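Local coordinates for protein beta-glucosidase (Chaetomella raphigera, PDB 6JXG) that probably hydrolyses terminal, non-reducing beta-D-glucosyl residues to release beta-D-glucose, as a secreted family 3 glycoside hydrolase of cellulose breakdown, at residues Y201-N205 with E206-C210. Sequence-based numbering, arbitrary orientation.
Sequences YNKFN and ETYAC. With NAG (2-acetamido-2-deoxy-beta-D-glucopyranose), chain D.
Lys203 lays its aliphatic chain across the ring of Tyr208. CE sits over one face, 3.8 Å from the ring centroid and shifted toward the rim, in a CH-pi contact. The ring atom nearest Lys203 CE is Tyr208 CZ, while Lys203 CG lies near CD2 and CE2 of the same ring. Lys203 CG stands beside the backbone N (chi1 -52°), and the chain is extended beyond it. NZ therefore passes the ring and reaches a water at 2.8 Å. That water donates to Glu206 O, tying the lysine tip to the turn. The edge of the Tyr208 ring meets Tyr201 O, 3.3 Å from CD2 of Tyr208. Tyr208 OH is hydrogen-bonded to Asp167 O, and the ring also stacks with His237. With an alanine here instead of Tyr208, the Lys203 methylenes would probably lose their ring face and Asp167 O its hydroxyl partner.

The residues form a tight beta hairpin in the N-terminal, TIM-barrel-type domain of the family 3 fold. Strands 203-204 and 207-208 are joined by a type I' turn from Phe204 to Thr207. Phe204 and Thr207 are an antiparallel hydrogen-bonded pair. Phe204 N donates to Thr207 O at 2.9 Å, and Thr207 N returns a bond to Phe204 O. Next to them, Lys203 and Tyr208 are a non-hydrogen-bonded pair. Ala209 N then donates to Asn202 O. Strand 170-171 flanks 203-204 in parallel, and the Cys199-Cys210 disulfide joins the chain before the hairpin to the chain after it.

Asn205, in the turn, carries an N-linked glycan through a covalent bond from ND2 to NAG C1. With CG anti to the backbone N (chi1 -175°), the Phe204 ring turns its edge to the sugar's acetamide, CE1 3.8 Å from NAG C7. Phe178 and Phe214 also meet this buried ring.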
loop_
_atom_site.group_PDB
_atom_site.type_symbol
_atom_site.label_atom_id
_atom_site.label_comp_id
_atom_site.label_asym_id
_atom_site.label_seq_id
_atom_site.Cartn_x
_atom_site.Cartn_y
_atom_site.Cartn_z
ATOM N N TYR A 201 12.053 -2.175 11.898
ATOM C CA TYR A 201 12.676 -1.652 13.110
ATOM C C TYR A 201 12.254 -2.343 14.443
ATOM O O TYR A 201 12.997 -2.265 15.426
ATOM C CB TYR A 201 12.321 -0.187 13.294
ATOM C CG TYR A 201 13.053 0.751 12.406
ATOM C CD1 TYR A 201 14.436 0.859 12.519
ATOM C CD2 TYR A 201 12.382 1.549 11.488
ATOM C CE1 TYR A 201 15.146 1.772 11.738
ATOM C CE2 TYR A 201 13.072 2.469 10.698
ATOM C CZ TYR A 201 14.443 2.588 10.809
ATOM O OH TYR A 201 15.190 3.463 10.057
ATOM N N ASN A 202 11.082 -2.993 14.471
ATOM C CA ASN A 202 10.525 -3.417 15.725
ATOM C C ASN A 202 11.095 -4.769 16.098
ATOM O O ASN A 202 11.672 -5.457 15.263
ATOM C CB ASN A 202 8.990 -3.505 15.627
ATOM C CG ASN A 202 8.566 -4.377 14.415
ATOM O OD1 ASN A 202 8.659 -3.958 13.263
ATOM N ND2 ASN A 202 8.200 -5.614 14.686
ATOM N N LYS A 203 10.929 -5.160 17.371
ATOM C CA LYS A 203 11.200 -6.534 17.742
ATOM C C LYS A 203 10.013 -7.371 17.285
ATOM O O LYS A 203 8.872 -6.892 17.276
ATOM C CB LYS A 203 11.439 -6.722 19.265
ATOM C CG LYS A 203 12.476 -5.795 19.782
ATOM C CD LYS A 203 12.697 -5.884 21.262
ATOM C CE LYS A 203 13.877 -5.005 21.637
ATOM N NZ LYS A 203 13.906 -4.972 23.097
ATOM N N PHE A 204 10.298 -8.590 16.910
ATOM C CA PHE A 204 9.291 -9.626 16.729
ATOM C C PHE A 204 9.564 -10.772 17.739
ATOM O O PHE A 204 10.629 -11.349 17.739
ATOM C CB PHE A 204 9.322 -10.200 15.290
ATOM C CG PHE A 204 8.235 -11.183 15.039
ATOM C CD1 PHE A 204 8.409 -12.513 15.342
ATOM C CD2 PHE A 204 7.015 -10.760 14.564
ATOM C CE1 PHE A 204 7.391 -13.417 15.161
ATOM C CE2 PHE A 204 5.976 -11.658 14.415
ATOM C CZ PHE A 204 6.170 -12.968 14.717
ATOM N N ASN A 205 8.576 -11.142 18.542
ATOM C CA ASN A 205 8.763 -12.187 19.565
ATOM C C ASN A 205 10.010 -11.902 20.360
ATOM O O ASN A 205 10.751 -12.826 20.726
ATOM C CB ASN A 205 8.785 -13.589 18.962
ATOM C CG ASN A 205 7.372 -14.150 18.734
ATOM O OD1 ASN A 205 6.369 -13.437 18.820
ATOM N ND2 ASN A 205 7.315 -15.392 18.388
ATOM N N GLU A 206 10.160 -10.637 20.661
ATOM C CA GLU A 206 11.212 -10.066 21.534
ATOM C C GLU A 206 12.614 -9.960 20.991
ATOM O O GLU A 206 13.532 -9.546 21.717
ATOM C CB GLU A 206 11.178 -10.700 22.953
ATOM C CG GLU A 206 9.806 -10.612 23.632
ATOM C CD GLU A 206 9.338 -9.207 23.983
ATOM O OE1 GLU A 206 8.091 -9.061 24.097
ATOM O OE2 GLU A 206 10.172 -8.259 24.174
ATOM N N THR A 207 12.797 -10.251 19.707
ATOM C CA THR A 207 14.085 -10.050 19.042
ATOM C C THR A 207 13.915 -9.139 17.805
ATOM O O THR A 207 13.037 -9.385 16.927
ATOM C CB THR A 207 14.674 -11.417 18.601
ATOM O OG1 THR A 207 14.931 -12.208 19.757
ATOM C CG2 THR A 207 15.952 -11.239 17.804
ATOM N N TYR A 208 14.742 -8.111 17.709
ATOM C CA TYR A 208 14.717 -7.172 16.543
ATOM C C TYR A 208 14.618 -7.964 15.244
ATOM O O TYR A 208 15.359 -8.957 15.039
ATOM C CB TYR A 208 15.984 -6.308 16.536
ATOM C CG TYR A 208 15.909 -5.166 17.501
ATOM C CD1 TYR A 208 16.749 -5.077 18.611
ATOM C CD2 TYR A 208 14.901 -4.214 17.337
ATOM C CE1 TYR A 208 16.608 -3.997 19.498
ATOM C CE2 TYR A 208 14.748 -3.159 18.211
ATOM C CZ TYR A 208 15.583 -3.069 19.305
ATOM O OH TYR A 208 15.415 -1.957 20.126
ATOM N N ALA A 209 13.733 -7.520 14.358
ATOM C CA ALA A 209 13.474 -8.200 13.097
ATOM C C ALA A 209 14.742 -8.468 12.281
ATOM O O ALA A 209 14.931 -9.569 11.749
ATOM C CB ALA A 209 12.451 -7.416 12.296
ATOM N N CYS A 210 15.665 -7.507 12.236
ATOM C CA CYS A 210 16.921 -7.674 11.459
ATOM C C CYS A 210 17.976 -8.549 12.172
ATOM O O CYS A 210 19.064 -8.858 11.597
ATOM C CB CYS A 210 17.461 -6.288 11.071
ATOM S SG CYS A 210 16.304 -5.434 9.884
HETATM C C1 NAG D . 6.099 -16.099 18.167
HETATM C C2 NAG D . 6.429 -17.302 17.283
HETATM C C3 NAG D . 5.205 -18.191 17.326
HETATM C C4 NAG D . 4.991 -18.569 18.767
HETATM C C5 NAG D . 4.431 -17.270 19.321
HETATM C C6 NAG D . 3.750 -17.524 20.648
HETATM C C7 NAG D . 8.044 -17.126 15.353
HETATM C C8 NAG D . 9.275 -17.216 16.164
HETATM N N2 NAG D . 6.789 -17.121 15.878
HETATM O O3 NAG D . 5.458 -19.335 16.576
HETATM O O4 NAG D . 4.209 -19.698 18.837
HETATM O O5 NAG D . 5.656 -16.526 19.449
HETATM O O6 NAG D . 4.847 -17.916 21.447
HETATM O O7 NAG D . 8.246 -16.960 14.136
HETATM O O HOH W 1 13.902 -7.727 23.478
#